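Local coordinates for protein STE5 (Saccharomyces cerevisiae, PDB 3FZE) that serves as a scaffold in yeast pheromone signalling, its minimal scaffold domain cocatalysing phosphorylation of the MAP kinase Fus3 by Ste7, at residues 45-50 and 175-180; 66-71 and 100-105. One frame throughout, in Å; residues are numbered along the deposited sequence.

The two interactions lie in one α/β/α domain of the vWA-like fold, their centres about 20 Å apart. Interaction 1 is buried between two helices, 35-50 and 170-180, that cover one face of the central sheet. Interaction 2 is a surface contact in which the edge strand 65-68 and the turn after it meet the end of helix 95-102. They are joined directly: T48 of interaction 1 sets its CG2 3.5 Å from CG1 of V71, where the chain leaving the edge strand enters helix 71-74. In sequence, both segments of interaction 2 fall between those of interaction 1. Neither contact surrounds a ligand or catalytic centre.

Interaction 1: residues 45-50 and 175-180; sequences KALTIK and ETLCYS
L47 turns its CG anti to its own carbonyl carbon (chi1 -76°), while L177 swings CG anti to its backbone N (chi1 177°); each leucine thereby brings the end of its side chain toward the other helix. Their branches meet methyl to methyl, L47 CD1 lying 3.8 Å from L177 CD2, and the two side chains cross at about a right angle. C178 joins from the next position, its SG passing alongside the branch point of L47 at 3.9 Å from CG. The same sulfur faces A46, whose CB points toward the opposite helix and stops 4.3 Å from SG. L47 thus packs against two successive residues, and C178 SG bridges two successive residues in return. All four are buried, and no hydrogen bond links the segments. The short helix axes run nearly parallel, 24° apart, and come within 10.0 Å of each other, near enough for these apolar groups to touch across the gap.

On the side of 175-180 turned to helix 2-14, S180 folds back on its own helix. Its OG bonds to T176 O at 2.7 Å, and its backbone N reaches that oxygen from the opposite face of the carbonyl plane, so one carbonyl is gripped twice. T48 does something similar on 45-50, its OG1 lying 2.6 Å from K45 O.

L47 also packs on L54 and L183 in neighbouring loops, while T176 and S180 rest on helix 2-14. Helix 35-50 is the helix of the β-α-β crossover between parallel strands 19-26 and 55-60, and helix 170-180 follows the last strand, 165-167; their pairing is the side-by-side helix packing of one outer layer in a Rossmann-like, vWA-type α/β/α sandwich.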
ATOM      1  N   LYS A  45       2.161   6.769   9.456  1.00 14.68           N
ATOM      2  CA  LYS A  45       2.577   7.056  10.829  1.00 14.91           C
ATOM      3  C   LYS A  45       1.691   6.314  11.839  1.00 13.68           C
ATOM      4  O   LYS A  45       2.188   5.688  12.776  1.00 16.17           O
ATOM      5  CB  LYS A  45       2.567   8.567  11.106  1.00 16.37           C
ATOM      6  CG  LYS A  45       3.608   9.351  10.321  1.00 25.58           C
ATOM      7  CD  LYS A  45       4.993   9.254  10.935  1.00 37.72           C
ATOM      8  CE  LYS A  45       5.071  10.014  12.256  1.00 37.80           C
ATOM      9  NZ  LYS A  45       6.472  10.142  12.746  1.00 39.32           N
ATOM     10  N   ALA A  46       0.381   6.377  11.642  1.00 15.26           N
ATOM     11  CA  ALA A  46      -0.545   5.764  12.591  1.00 19.10           C
ATOM     12  C   ALA A  46      -0.327   4.258  12.709  1.00 16.33           C
ATOM     13  O   ALA A  46      -0.333   3.701  13.812  1.00 15.67           O
ATOM     14  CB  ALA A  46      -1.984   6.067  12.199  1.00 21.30           C
ATOM     15  N   LEU A  47      -0.099   3.614  11.570  1.00 14.74           N
ATOM     16  CA  LEU A  47       0.053   2.160  11.526  1.00 14.67           C
ATOM     17  C   LEU A  47       1.276   1.681  12.300  1.00 18.41           C
ATOM     18  O   LEU A  47       1.280   0.567  12.807  1.00 16.93           O
ATOM     19  CB  LEU A  47       0.092   1.673  10.073  1.00 12.70           C
ATOM     20  CG  LEU A  47      -1.279   1.659   9.393  1.00 16.08           C
ATOM     21  CD1 LEU A  47      -1.154   1.593   7.873  1.00 18.11           C
ATOM     22  CD2 LEU A  47      -2.094   0.475   9.943  1.00 19.71           C
ATOM     23  N   THR A  48       2.299   2.524  12.415  1.00 15.33           N
ATOM     24  CA  THR A  48       3.474   2.139  13.205  1.00 14.25           C
ATOM     25  C   THR A  48       3.200   2.030  14.705  1.00 16.43           C
ATOM     26  O   THR A  48       3.981   1.414  15.420  1.00 17.86           O
ATOM     27  CB  THR A  48       4.688   3.067  13.001  1.00 15.30           C
ATOM     28  OG1 THR A  48       4.374   4.386  13.471  1.00 17.33           O
ATOM     29  CG2 THR A  48       5.119   3.098  11.536  1.00 15.74           C
ATOM     30  N   ILE A  49       2.105   2.621  15.185  1.00 15.78           N
ATOM     31  CA  ILE A  49       1.722   2.456  16.589  1.00 15.57           C
ATOM     32  C   ILE A  49       1.485   0.969  16.877  1.00 16.05           C
ATOM     33  O   ILE A  49       1.839   0.466  17.944  1.00 19.38           O
ATOM     34  CB  ILE A  49       0.442   3.251  16.928  1.00 18.59           C
ATOM     35  CG1 ILE A  49       0.702   4.758  16.812  1.00 25.94           C
ATOM     36  CG2 ILE A  49      -0.089   2.884  18.315  1.00 20.76           C
ATOM     37  CD1 ILE A  49      -0.567   5.577  16.837  1.00 25.45           C
ATOM     38  N   LYS A  50       0.905   0.274  15.901  1.00 19.33           N
ATOM     39  CA  LYS A  50       0.641  -1.164  16.016  1.00 18.71           C
ATOM     40  C   LYS A  50       1.768  -2.037  15.457  1.00 18.01           C
ATOM     41  O   LYS A  50       2.063  -3.111  16.001  1.00 23.10           O
ATOM     42  CB  LYS A  50      -0.671  -1.526  15.317  1.00 18.42           C
ATOM     43  CG  LYS A  50      -1.040  -2.998  15.479  1.00 28.46           C
ATOM     44  CD  LYS A  50      -2.502  -3.272  15.163  1.00 35.70           C
ATOM     45  CE  LYS A  50      -2.819  -4.764  15.246  1.00 34.41           C
ATOM     46  NZ  LYS A  50      -2.989  -5.226  16.653  1.00 43.56           N
ATOM     47  N   GLU A 175      -8.236   5.464   5.695  1.00 16.40           N
ATOM     48  CA  GLU A 175      -8.984   5.620   6.941  1.00 14.41           C
ATOM     49  C   GLU A 175      -9.584   4.275   7.342  1.00 18.70           C
ATOM     50  O   GLU A 175      -9.555   3.902   8.516  1.00 20.30           O
ATOM     51  CB  GLU A 175     -10.077   6.700   6.831  1.00 18.91           C
ATOM     52  CG  GLU A 175      -9.520   8.122   6.894  1.00 21.22           C
ATOM     53  CD  GLU A 175     -10.599   9.187   7.027  1.00 19.42           C
ATOM     54  OE1 GLU A 175     -11.779   8.872   6.809  1.00 21.51           O
ATOM     55  OE2 GLU A 175     -10.253  10.346   7.342  1.00 30.39           O
ATOM     56  N   THR A 176     -10.109   3.540   6.368  1.00 19.41           N
ATOM     57  CA  THR A 176     -10.687   2.232   6.656  1.00 21.12           C
ATOM     58  C   THR A 176      -9.620   1.280   7.179  1.00 21.05           C
ATOM     59  O   THR A 176      -9.838   0.546   8.150  1.00 20.70           O
ATOM     60  CB  THR A 176     -11.376   1.611   5.427  1.00 21.29           C
ATOM     61  OG1 THR A 176     -12.461   2.449   5.025  1.00 22.01           O
ATOM     62  CG2 THR A 176     -11.929   0.224   5.782  1.00 21.57           C
ATOM     63  N   LEU A 177      -8.453   1.312   6.551  1.00 19.00           N
ATOM     64  CA  LEU A 177      -7.364   0.458   6.983  1.00 20.49           C
ATOM     65  C   LEU A 177      -6.952   0.785   8.421  1.00 18.25           C
ATOM     66  O   LEU A 177      -6.876  -0.103   9.278  1.00 18.35           O
ATOM     67  CB  LEU A 177      -6.182   0.598   6.021  1.00 15.66           C
ATOM     68  CG  LEU A 177      -4.929  -0.200   6.397  1.00 17.80           C
ATOM     69  CD1 LEU A 177      -5.202  -1.704   6.369  1.00 22.34           C
ATOM     70  CD2 LEU A 177      -3.783   0.186   5.477  1.00 16.72           C
ATOM     71  N   CYS A 178      -6.702   2.060   8.700  1.00 16.36           N
ATOM     72  CA  CYS A 178      -6.217   2.451  10.020  1.00 16.00           C
ATOM     73  C   CYS A 178      -7.248   2.220  11.111  1.00 16.66           C
ATOM     74  O   CYS A 178      -6.933   1.694  12.191  1.00 19.32           O
ATOM     75  CB  CYS A 178      -5.798   3.917  10.027  1.00 20.37           C
ATOM     76  SG  CYS A 178      -4.272   4.156   9.128  1.00 17.60           S
ATOM     77  N   TYR A 179      -8.482   2.629  10.837  1.00 16.28           N
ATOM     78  CA  TYR A 179      -9.531   2.524  11.839  1.00 16.95           C
ATOM     79  C   TYR A 179      -9.893   1.073  12.140  1.00 17.27           C
ATOM     80  O   TYR A 179     -10.249   0.753  13.270  1.00 21.16           O
ATOM     81  CB  TYR A 179     -10.757   3.369  11.465  1.00 18.50           C
ATOM     82  CG  TYR A 179     -10.600   4.814  11.879  1.00 18.18           C
ATOM     83  CD1 TYR A 179      -9.678   5.645  11.227  1.00 21.21           C
ATOM     84  CD2 TYR A 179     -11.325   5.333  12.932  1.00 16.78           C
ATOM     85  CE1 TYR A 179      -9.512   6.960  11.623  1.00 19.59           C
ATOM     86  CE2 TYR A 179     -11.174   6.650  13.334  1.00 21.46           C
ATOM     87  CZ  TYR A 179     -10.254   7.455  12.677  1.00 23.58           C
ATOM     88  OH  TYR A 179     -10.115   8.766  13.087  1.00 30.25           O
ATOM     89  N   SER A 180      -9.793   0.201  11.141  1.00 15.33           N
ATOM     90  CA  SER A 180     -10.072  -1.219  11.365  1.00 21.30           C
ATOM     91  C   SER A 180      -9.107  -1.797  12.397  1.00 23.00           C
ATOM     92  O   SER A 180      -9.443  -2.741  13.116  1.00 24.29           O
ATOM     93  CB  SER A 180      -9.990  -2.016  10.062  1.00 24.31           C
ATOM     94  OG  SER A 180     -11.044  -1.673   9.178  1.00 24.94           O
TER

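Interaction 2: residues 66-71 and 100-105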
ATOM      1  N   LEU A  66      10.177   4.244  -6.095  1.00 14.04           N
ATOM      2  CA  LEU A  66      10.595   5.566  -5.650  1.00 13.76           C
ATOM      3  C   LEU A  66      11.303   5.528  -4.303  1.00 14.79           C
ATOM      4  O   LEU A  66      12.288   6.233  -4.084  1.00 16.77           O
ATOM      5  CB  LEU A  66       9.394   6.514  -5.591  1.00 16.14           C
ATOM      6  CG  LEU A  66       8.614   6.662  -6.902  1.00 14.66           C
ATOM      7  CD1 LEU A  66       7.483   7.662  -6.734  1.00 15.07           C
ATOM      8  CD2 LEU A  66       9.534   7.090  -8.042  1.00 16.95           C
ATOM      9  N   ASP A  67      10.808   4.696  -3.396  1.00 15.66           N
ATOM     10  CA  ASP A  67      11.460   4.524  -2.114  1.00 15.58           C
ATOM     11  C   ASP A  67      10.791   3.340  -1.448  1.00 15.87           C
ATOM     12  O   ASP A  67       9.732   2.886  -1.893  1.00 17.26           O
ATOM     13  CB  ASP A  67      11.331   5.772  -1.247  1.00 20.11           C
ATOM     14  CG  ASP A  67      12.323   5.789  -0.109  1.00 26.06           C
ATOM     15  OD1 ASP A  67      13.308   5.015  -0.162  1.00 27.85           O
ATOM     16  OD2 ASP A  67      12.112   6.571   0.841  1.00 28.81           O
ATOM     17  N   TYR A  68      11.431   2.810  -0.419  1.00 16.82           N
ATOM     18  CA  TYR A  68      10.949   1.588   0.212  1.00 15.42           C
ATOM     19  C   TYR A  68      11.703   1.374   1.503  1.00 15.26           C
ATOM     20  O   TYR A  68      12.729   2.002   1.743  1.00 15.68           O
ATOM     21  CB  TYR A  68      11.198   0.381  -0.696  1.00 15.59           C
ATOM     22  CG  TYR A  68      12.657   0.168  -0.964  1.00 19.27           C
ATOM     23  CD1 TYR A  68      13.450  -0.540  -0.076  1.00 19.63           C
ATOM     24  CD2 TYR A  68      13.256   0.718  -2.094  1.00 27.87           C
ATOM     25  CE1 TYR A  68      14.797  -0.714  -0.310  1.00 27.96           C
ATOM     26  CE2 TYR A  68      14.592   0.549  -2.335  1.00 28.47           C
ATOM     27  CZ  TYR A  68      15.359  -0.168  -1.444  1.00 29.04           C
ATOM     28  OH  TYR A  68      16.702  -0.327  -1.703  1.00 39.65           O
ATOM     29  N   GLY A  69      11.195   0.463   2.326  1.00 15.60           N
ATOM     30  CA  GLY A  69      11.897   0.081   3.527  1.00 19.35           C
ATOM     31  C   GLY A  69      11.022   0.218   4.750  1.00 17.22           C
ATOM     32  O   GLY A  69       9.813  -0.009   4.688  1.00 16.70           O
ATOM     33  N   SER A  70      11.640   0.617   5.859  0.50 17.07           N
ATOM     34  CA  SER A  70      10.953   0.733   7.144  0.50 16.18           C
ATOM     35  C   SER A  70      10.303   2.098   7.300  0.50 15.34           C
ATOM     36  O   SER A  70      10.965   3.126   7.184  0.50 17.08           O
ATOM     37  CB  SER A  70      11.936   0.507   8.297  0.50 15.27           C
ATOM     38  OG  SER A  70      11.459   1.083   9.502  0.50 20.14           O
ATOM     39  N   VAL A  71       9.001   2.109   7.576  1.00 13.42           N
ATOM     40  CA  VAL A  71       8.290   3.358   7.763  1.00 12.63           C
ATOM     41  C   VAL A  71       8.934   4.233   8.849  1.00 17.72           C
ATOM     42  O   VAL A  71       9.131   5.433   8.660  1.00 15.89           O
ATOM     43  CB  VAL A  71       6.786   3.123   8.048  1.00 12.51           C
ATOM     44  CG1 VAL A  71       6.105   4.418   8.426  1.00 13.51           C
ATOM     45  CG2 VAL A  71       6.109   2.535   6.817  1.00 14.86           C
ATOM     46  N   ASN A 100      12.862  -9.906  -2.261  1.00 21.24           N
ATOM     47  CA  ASN A 100      14.321 -10.049  -2.233  1.00 23.79           C
ATOM     48  C   ASN A 100      15.027  -8.865  -1.563  1.00 23.30           C
ATOM     49  O   ASN A 100      16.055  -9.031  -0.893  1.00 27.84           O
ATOM     50  CB  ASN A 100      14.867 -10.269  -3.647  1.00 21.84           C
ATOM     51  CG  ASN A 100      14.583 -11.672  -4.165  1.00 25.61           C
ATOM     52  OD1 ASN A 100      14.404 -12.609  -3.384  1.00 31.85           O
ATOM     53  ND2 ASN A 100      14.530 -11.819  -5.482  1.00 28.69           N
ATOM     54  N   THR A 101      14.453  -7.681  -1.729  1.00 20.90           N
ATOM     55  CA  THR A 101      15.021  -6.466  -1.168  1.00 22.80           C
ATOM     56  C   THR A 101      14.701  -6.321   0.317  1.00 19.54           C
ATOM     57  O   THR A 101      15.596  -6.053   1.109  1.00 25.34           O
ATOM     58  CB  THR A 101      14.529  -5.212  -1.919  1.00 23.71           C
ATOM     59  OG1 THR A 101      14.929  -5.290  -3.293  1.00 22.07           O
ATOM     60  CG2 THR A 101      15.129  -3.964  -1.295  1.00 27.67           C
ATOM     61  N   LEU A 102      13.436  -6.509   0.690  1.00 19.44           N
ATOM     62  CA  LEU A 102      13.027  -6.388   2.092  1.00 19.68           C
ATOM     63  C   LEU A 102      13.414  -7.606   2.921  1.00 22.61           C
ATOM     64  O   LEU A 102      13.693  -7.487   4.117  1.00 22.82           O
ATOM     65  CB  LEU A 102      11.515  -6.173   2.221  1.00 18.91           C
ATOM     66  CG  LEU A 102      10.879  -4.923   1.597  1.00 22.38           C
ATOM     67  CD1 LEU A 102       9.388  -4.891   1.862  1.00 23.89           C
ATOM     68  CD2 LEU A 102      11.538  -3.662   2.108  1.00 28.75           C
ATOM     69  N   TYR A 103      13.417  -8.777   2.289  1.00 19.86           N
ATOM     70  CA  TYR A 103      13.646 -10.047   2.996  1.00 23.13           C
ATOM     71  C   TYR A 103      14.658 -10.961   2.299  1.00 19.38           C
ATOM     72  O   TYR A 103      14.325 -12.064   1.859  1.00 19.83           O
ATOM     73  CB  TYR A 103      12.321 -10.787   3.230  1.00 20.61           C
ATOM     74  CG  TYR A 103      11.314  -9.939   3.969  1.00 18.18           C
ATOM     75  CD1 TYR A 103      11.378  -9.804   5.350  1.00 24.53           C
ATOM     76  CD2 TYR A 103      10.324  -9.246   3.286  1.00 25.38           C
ATOM     77  CE1 TYR A 103      10.471  -9.015   6.034  1.00 27.35           C
ATOM     78  CE2 TYR A 103       9.405  -8.452   3.968  1.00 24.13           C
ATOM     79  CZ  TYR A 103       9.487  -8.336   5.331  1.00 28.26           C
ATOM     80  OH  TYR A 103       8.579  -7.550   6.016  1.00 30.43           O
ATOM     81  N   PRO A 104      15.912 -10.508   2.209  1.00 21.15           N
ATOM     82  CA  PRO A 104      16.989 -11.270   1.565  1.00 30.32           C
ATOM     83  C   PRO A 104      17.217 -12.641   2.200  1.00 30.98           C
ATOM     84  O   PRO A 104      17.683 -13.564   1.531  1.00 28.77           O
ATOM     85  CB  PRO A 104      18.216 -10.361   1.758  1.00 30.34           C
ATOM     86  CG  PRO A 104      17.812  -9.417   2.881  1.00 28.09           C
ATOM     87  CD  PRO A 104      16.369  -9.166   2.604  1.00 22.80           C
ATOM     88  N   GLU A 105      16.904 -12.778   3.484  0.50 24.05           N
ATOM     89  CA  GLU A 105      17.067 -14.062   4.154  0.50 26.57           C
ATOM     90  C   GLU A 105      15.718 -14.736   4.376  0.50 23.23           C
ATOM     91  O   GLU A 105      15.576 -15.581   5.257  0.50 29.05           O
ATOM     92  CB  GLU A 105      17.822 -13.898   5.477  0.50 27.74           C
ATOM     93  CG  GLU A 105      19.154 -13.166   5.353  0.50 30.00           C
ATOM     94  CD  GLU A 105      20.108 -13.835   4.378  0.50 43.22           C
ATOM     95  OE1 GLU A 105      20.021 -15.067   4.201  0.50 49.44           O
ATOM     96  OE2 GLU A 105      20.952 -13.125   3.789  0.50 45.44           O
TER
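T101 lays its methyl CG2 against the ring of Y68, 3.4 Å from CE1 and 3.8 Å from CZ. CG2 is anti to the threonine's backbone N, which carries it toward the strand; the hydroxyl OG1 on the other branch bonds to W97 O, one turn back in the helix. The methyl approaches the ring obliquely, and the two side chains cross at about a right angle. With CG held between its backbone N and carbonyl carbon (chi1 62°), Y68 sets the CD1-CE1 side of its ring beside T101 and L102. Its ring also meets W97 edge-to-face and K74 in a cation-pi contact, and an alanine in place of Y68 would probably leave the T101 methyl and the W97 ring without their neighbour and K74 without its aromatic partner.

L102 follows, its CD2 branch lying 4.0 Å from G69 CA and 4.3 Å from Y68 CD1. G69 offers bare backbone to this methyl, and its backbone angles (126°/-144°) call for glycine, since a CB would jam against the carbonyl O of Y68. Here the chain turns a corner out of strand 65-68, the antiparallel edge of a mixed sheet with strand order 3-2-1-4-5-6, the Rossmann-like order of vWA domains. Helix 95-102, which precedes strand 111-117 in the chain, thus packs its last turn on the end of the edge strand. L102 also touches Q55 on the adjoining strand 55-60.

Y103 is the first residue to leave helical backbone angles; it turns its side chain to Q55 and E109 as the chain heads away through P104 and E105.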